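Local coordinates for MaoC family protein (Mycobacterium tuberculosis H37Rv, PDB 3KHP) that probably catalyses the reversible dehydration of 3-hydroxyacyl thioesters to enoyl thioesters, at residues G102-R107 with A154-T159; A258-K263 with V300-A305. All coordinates share one frame; numbering follows the deposited sequence.

Overall arrangement
Contact 1 and contact 2 are two seams of one antiparallel sheet, centres about 12 Å apart, with a third seam, between strands 103-108 and 254-261, lying between them; probable backbone hydrogen bonds, Gly102 O to Phe261 N and Gln104 N to Ala259 O, make that join. Both are partly buried, contact 1 nearer the centre of the chain (centres about 7 Å and 10 Å from it), and each has a buried face turned to helix 231-245 and a partly exposed one. Their regularity and chemistry differ: contact 1 is unbroken pairing with an amide–hydroxyl bond on the buried face, whereas contact 2 has a beta bulge and a salt bridge on the more exposed face.

Contact 1: residues G102-R107 with A154-T159; sequences GSQGIR and AETLTT
Arg107 and Glu155, which bury more surface here than any other residues, sit opposite each other as an antiparallel hydrogen-bonded pair, with Arg107 N to Glu155 O and Glu155 N to Arg107 O both at 2.8 Å. Their side chains run side by side in the same direction, yet on the arginine side it is the aliphatic part that touches: Arg107 CD lies 3.5 Å from the carboxylate oxygen Glu155 OE1, while NE stays 4.6 Å from that OE1 and forms no salt bridge with it. The planes of guanidinium and carboxylate are 65° apart, and each charge is engaged by another residue, Arg107 by Glu307 and Glu155 by His109. Bonding of this kind repeats at Gly105 with Leu157 and at Ser103 with Thr159, joining strands 103-108 and 152-162 edge to edge in the sheet of a hotdog fold, the architecture of MaoC-like hydratases. Ser103 CB and Thr159 CB meet at 3.9 Å. The other face, carrying Gln104, Ile106, Thr156 and Thr158, is buried. There Gln104 leaves with CG anti to the backbone N (chi1 -179°) and bends at chi2, folding its amide back over the strands. Two bonds fix the amide's rotation: Thr158 OG1 donates to Gln104 OE1 at 2.8 Å, and Gln104 NE2 bonds to Gly105 O at 3.1 Å, reaching it from the opposite face of the carbonyl to Leu157 N.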
loop_
_atom_site.group_PDB
_atom_site.type_symbol
_atom_site.label_atom_id
_atom_site.label_comp_id
_atom_site.label_asym_id
_atom_site.label_seq_id
_atom_site.Cartn_x
_atom_site.Cartn_y
_atom_site.Cartn_z
ATOM N N GLY A 102 -2.430 8.111 -24.055
ATOM C CA GLY A 102 -0.985 8.155 -24.067
ATOM C C GLY A 102 -0.386 6.772 -23.935
ATOM O O GLY A 102 -1.095 5.781 -24.022
ATOM N N SER A 103 0.926 6.728 -23.742
ATOM C CA SER A 103 1.677 5.488 -23.645
ATOM C C SER A 103 2.738 5.560 -22.596
ATOM O O SER A 103 3.176 6.632 -22.264
ATOM C CB SER A 103 2.345 5.171 -24.966
ATOM O OG SER A 103 1.360 4.783 -25.860
ATOM N N GLN A 104 3.136 4.394 -22.083
ATOM C CA GLN A 104 4.272 4.279 -21.159
ATOM C C GLN A 104 5.193 3.133 -21.565
ATOM O O GLN A 104 4.744 2.030 -21.838
ATOM C CB GLN A 104 3.783 4.025 -19.735
ATOM C CG GLN A 104 4.894 3.914 -18.688
ATOM C CD GLN A 104 5.550 5.249 -18.450
ATOM O OE1 GLN A 104 4.845 6.279 -18.324
ATOM N NE2 GLN A 104 6.901 5.262 -18.383
ATOM N N GLY A 105 6.489 3.395 -21.578
ATOM C CA GLY A 105 7.484 2.383 -21.870
ATOM C C GLY A 105 8.507 2.380 -20.761
ATOM O O GLY A 105 8.756 3.421 -20.115
ATOM N N ILE A 106 9.063 1.205 -20.485
ATOM C CA ILE A 106 10.167 1.126 -19.579
ATOM C C ILE A 106 11.216 0.231 -20.224
ATOM O O ILE A 106 10.893 -0.613 -21.003
ATOM C CB ILE A 106 9.769 0.596 -18.193
ATOM C CG1 ILE A 106 9.369 -0.871 -18.281
ATOM C CG2 ILE A 106 8.654 1.434 -17.542
ATOM C CD1 ILE A 106 9.075 -1.466 -16.968
ATOM N N ARG A 107 12.477 0.429 -19.906
ATOM C CA ARG A 107 13.513 -0.500 -20.351
ATOM C C ARG A 107 14.478 -0.684 -19.202
ATOM O O ARG A 107 14.914 0.301 -18.613
ATOM C CB ARG A 107 14.209 0.043 -21.617
ATOM C CG ARG A 107 15.346 -0.796 -22.130
ATOM C CD ARG A 107 15.808 -0.389 -23.564
ATOM N NE ARG A 107 14.715 -0.495 -24.517
ATOM C CZ ARG A 107 14.440 -1.568 -25.246
ATOM N NH1 ARG A 107 15.193 -2.662 -25.167
ATOM N NH2 ARG A 107 13.398 -1.552 -26.068
ATOM N N ALA A 154 17.854 1.941 -15.519
ATOM C CA ALA A 154 16.501 1.998 -16.126
ATOM C C ALA A 154 16.267 3.211 -17.066
ATOM O O ALA A 154 16.857 4.281 -16.910
ATOM C CB ALA A 154 15.447 2.001 -15.032
ATOM N N GLU A 155 15.386 3.016 -18.038
ATOM C CA GLU A 155 14.922 4.090 -18.887
ATOM C C GLU A 155 13.388 4.087 -18.896
ATOM O O GLU A 155 12.757 3.034 -18.833
ATOM C CB GLU A 155 15.405 3.931 -20.341
ATOM C CG GLU A 155 16.904 3.883 -20.551
ATOM C CD GLU A 155 17.292 3.662 -22.030
ATOM O OE1 GLU A 155 17.494 2.476 -22.421
ATOM O OE2 GLU A 155 17.379 4.679 -22.782
ATOM N N THR A 156 12.791 5.268 -19.018
ATOM C CA THR A 156 11.355 5.327 -19.130
ATOM C C THR A 156 10.942 6.258 -20.249
ATOM O O THR A 156 11.635 7.225 -20.571
ATOM C CB THR A 156 10.719 5.755 -17.794
ATOM O OG1 THR A 156 11.291 6.991 -17.348
ATOM C CG2 THR A 156 10.983 4.720 -16.733
ATOM N N LEU A 157 9.796 5.975 -20.836
ATOM C CA LEU A 157 9.260 6.836 -21.847
ATOM C C LEU A 157 7.768 7.055 -21.592
ATOM O O LEU A 157 6.981 6.121 -21.630
ATOM C CB LEU A 157 9.518 6.234 -23.232
ATOM C CG LEU A 157 9.304 7.186 -24.406
ATOM C CD1 LEU A 157 10.483 8.174 -24.468
ATOM C CD2 LEU A 157 9.106 6.415 -25.774
ATOM N N THR A 158 7.390 8.301 -21.370
ATOM C CA THR A 158 6.010 8.660 -21.150
ATOM C C THR A 158 5.553 9.547 -22.304
ATOM O O THR A 158 6.112 10.617 -22.536
ATOM C CB THR A 158 5.877 9.370 -19.807
ATOM O OG1 THR A 158 6.401 8.509 -18.796
ATOM C CG2 THR A 158 4.439 9.755 -19.492
ATOM N N THR A 159 4.557 9.061 -23.036
ATOM C CA THR A 159 3.956 9.751 -24.160
ATOM C C THR A 159 2.590 10.292 -23.741
ATOM O O THR A 159 1.710 9.527 -23.350
ATOM C CB THR A 159 3.793 8.800 -25.316
ATOM O OG1 THR A 159 5.092 8.297 -25.701
ATOM C CG2 THR A 159 3.131 9.488 -26.512
HETATM O O HOH W 1 7.851 7.700 -16.956
#

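Contact 2: residues A258-K263 with V300-A305; sequences AARFTK and VLDDGA
Arg260 presents NE and NH2 together to one oxygen of Asp303, OD2, at 2.7 and 2.9 Å. That oxygen lies in the guanidinium plane, although the carboxylate itself is turned by 42°; NE lies close to the line of the CG-OD2 bond, whereas NH2 comes from above the carboxylate plane. The arginine chain sets off trans to its own nitrogen (chi1 -173°) and kinks at chi3, which lays the guanidinium across Asp303 with CB of Asp302 over one face. Asp302 OD1 takes the backbone N-H of Asp303 at 2.8 Å, bracing the corner where a beta bulge shifts the register of strands 254-261 and 298-308. On the buried face Phe261 and Leu301 point the same way, side by side, and the Leu301 methyl CD2 approaches Phe261 CD1 obliquely at 3.4 Å. Thr262 holds OG1 between its backbone N and carbonyl carbon (chi1 42°), bonded to Val299 O, while its CG2 packs 3.7 Å from Asp302 CB. The two N-H donors of Arg260 probably stabilise charged Asp303, while Asp302, its OD2 4.1 Å from Arg260 NH2 with no N-H pointed at it, adds negative charge that would favour charged Arg260 but oppose a second ionised acid.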
loop_
_atom_site.group_PDB
_atom_site.type_symbol
_atom_site.label_atom_id
_atom_site.label_comp_id
_atom_site.label_asym_id
_atom_site.label_seq_id
_atom_site.Cartn_x
_atom_site.Cartn_y
_atom_site.Cartn_z
ATOM N N ALA A 258 6.039 -1.778 -23.200
ATOM C CA ALA A 258 5.430 -0.563 -23.678
ATOM C C ALA A 258 3.988 -0.844 -23.933
ATOM O O ALA A 258 3.640 -1.933 -24.438
ATOM C CB ALA A 258 6.125 -0.047 -25.051
ATOM N N ALA A 259 3.134 0.126 -23.619
ATOM C CA ALA A 259 1.737 -0.001 -23.965
ATOM C C ALA A 259 1.042 1.360 -24.055
ATOM O O ALA A 259 1.504 2.335 -23.472
ATOM C CB ALA A 259 1.024 -0.902 -22.975
ATOM N N ARG A 260 -0.068 1.368 -24.773
ATOM C CA ARG A 260 -0.937 2.525 -24.929
ATOM C C ARG A 260 -2.204 2.404 -24.072
ATOM O O ARG A 260 -2.865 1.391 -24.116
ATOM C CB ARG A 260 -1.334 2.672 -26.395
ATOM C CG ARG A 260 -2.125 3.955 -26.709
ATOM C CD ARG A 260 -2.022 4.328 -28.207
ATOM N NE ARG A 260 -2.518 3.275 -29.079
ATOM C CZ ARG A 260 -3.790 3.099 -29.445
ATOM N NH1 ARG A 260 -4.749 3.898 -29.008
ATOM N NH2 ARG A 260 -4.108 2.110 -30.270
ATOM N N PHE A 261 -2.530 3.444 -23.305
ATOM C CA PHE A 261 -3.709 3.454 -22.455
ATOM C C PHE A 261 -4.940 3.889 -23.215
ATOM O O PHE A 261 -5.044 5.057 -23.580
ATOM C CB PHE A 261 -3.487 4.392 -21.267
ATOM C CG PHE A 261 -2.312 4.010 -20.437
ATOM C CD1 PHE A 261 -2.448 3.091 -19.415
ATOM C CD2 PHE A 261 -1.071 4.524 -20.707
ATOM C CE1 PHE A 261 -1.379 2.724 -18.668
ATOM C CE2 PHE A 261 0.018 4.167 -19.951
ATOM C CZ PHE A 261 -0.128 3.257 -18.936
ATOM N N THR A 262 -5.889 2.967 -23.428
ATOM C CA THR A 262 -6.998 3.237 -24.335
ATOM C C THR A 262 -8.284 3.595 -23.624
ATOM O O THR A 262 -9.026 4.468 -24.068
ATOM C CB THR A 262 -7.279 2.037 -25.276
ATOM O OG1 THR A 262 -7.213 0.788 -24.552
ATOM C CG2 THR A 262 -6.291 2.032 -26.475
ATOM N N LYS A 263 -8.577 2.878 -22.545
ATOM C CA LYS A 263 -9.775 3.110 -21.757
ATOM C C LYS A 263 -9.537 2.905 -20.263
ATOM O O LYS A 263 -8.603 2.229 -19.847
ATOM C CB LYS A 263 -10.884 2.209 -22.233
ATOM C CG LYS A 263 -11.359 2.553 -23.622
ATOM C CD LYS A 263 -12.603 1.784 -23.949
ATOM C CE LYS A 263 -13.189 2.198 -25.307
ATOM N NZ LYS A 263 -14.344 1.263 -25.621
ATOM N N VAL A 300 -8.159 -2.114 -22.661
ATOM C CA VAL A 300 -7.672 -1.001 -21.801
ATOM C C VAL A 300 -6.210 -0.683 -21.983
ATOM O O VAL A 300 -5.801 0.449 -21.745
ATOM C CB VAL A 300 -8.015 -1.235 -20.319
ATOM C CG1 VAL A 300 -9.505 -1.300 -20.154
ATOM C CG2 VAL A 300 -7.376 -2.519 -19.771
ATOM N N LEU A 301 -5.411 -1.677 -22.391
ATOM C CA LEU A 301 -4.025 -1.473 -22.846
ATOM C C LEU A 301 -3.904 -2.092 -24.216
ATOM O O LEU A 301 -4.276 -3.254 -24.421
ATOM C CB LEU A 301 -2.965 -2.142 -21.962
ATOM C CG LEU A 301 -2.827 -1.751 -20.493
ATOM C CD1 LEU A 301 -1.721 -2.622 -19.848
ATOM C CD2 LEU A 301 -2.539 -0.233 -20.327
ATOM N N ASP A 302 -3.366 -1.324 -25.146
ATOM C CA ASP A 302 -3.258 -1.742 -26.515
ATOM C C ASP A 302 -1.822 -1.511 -26.920
ATOM O O ASP A 302 -1.041 -0.885 -26.190
ATOM C CB ASP A 302 -4.222 -0.950 -27.404
ATOM C CG ASP A 302 -4.720 -1.754 -28.638
ATOM O OD1 ASP A 302 -4.030 -2.676 -29.086
ATOM O OD2 ASP A 302 -5.794 -1.425 -29.190
ATOM N N ASP A 303 -1.499 -2.044 -28.088
ATOM C CA ASP A 303 -0.189 -1.918 -28.677
ATOM C C ASP A 303 0.923 -2.320 -27.732
ATOM O O ASP A 303 1.995 -1.732 -27.731
ATOM C CB ASP A 303 0.008 -0.501 -29.190
ATOM C CG ASP A 303 -1.041 -0.108 -30.239
ATOM O OD1 ASP A 303 -1.495 -0.949 -31.050
ATOM O OD2 ASP A 303 -1.397 1.067 -30.255
ATOM N N GLY A 304 0.690 -3.365 -26.958
ATOM C CA GLY A 304 1.699 -3.848 -26.021
ATOM C C GLY A 304 2.841 -4.525 -26.733
ATOM O O GLY A 304 2.616 -5.282 -27.662
ATOM N N ALA A 305 4.061 -4.255 -26.282
ATOM C CA ALA A 305 5.275 -4.797 -26.873
ATOM C C ALA A 305 6.205 -5.156 -25.740
ATOM O O ALA A 305 6.348 -4.383 -24.788
ATOM C CB ALA A 305 5.932 -3.744 -27.798
HETATM O O HOH W 2 -6.009 2.138 -19.219
#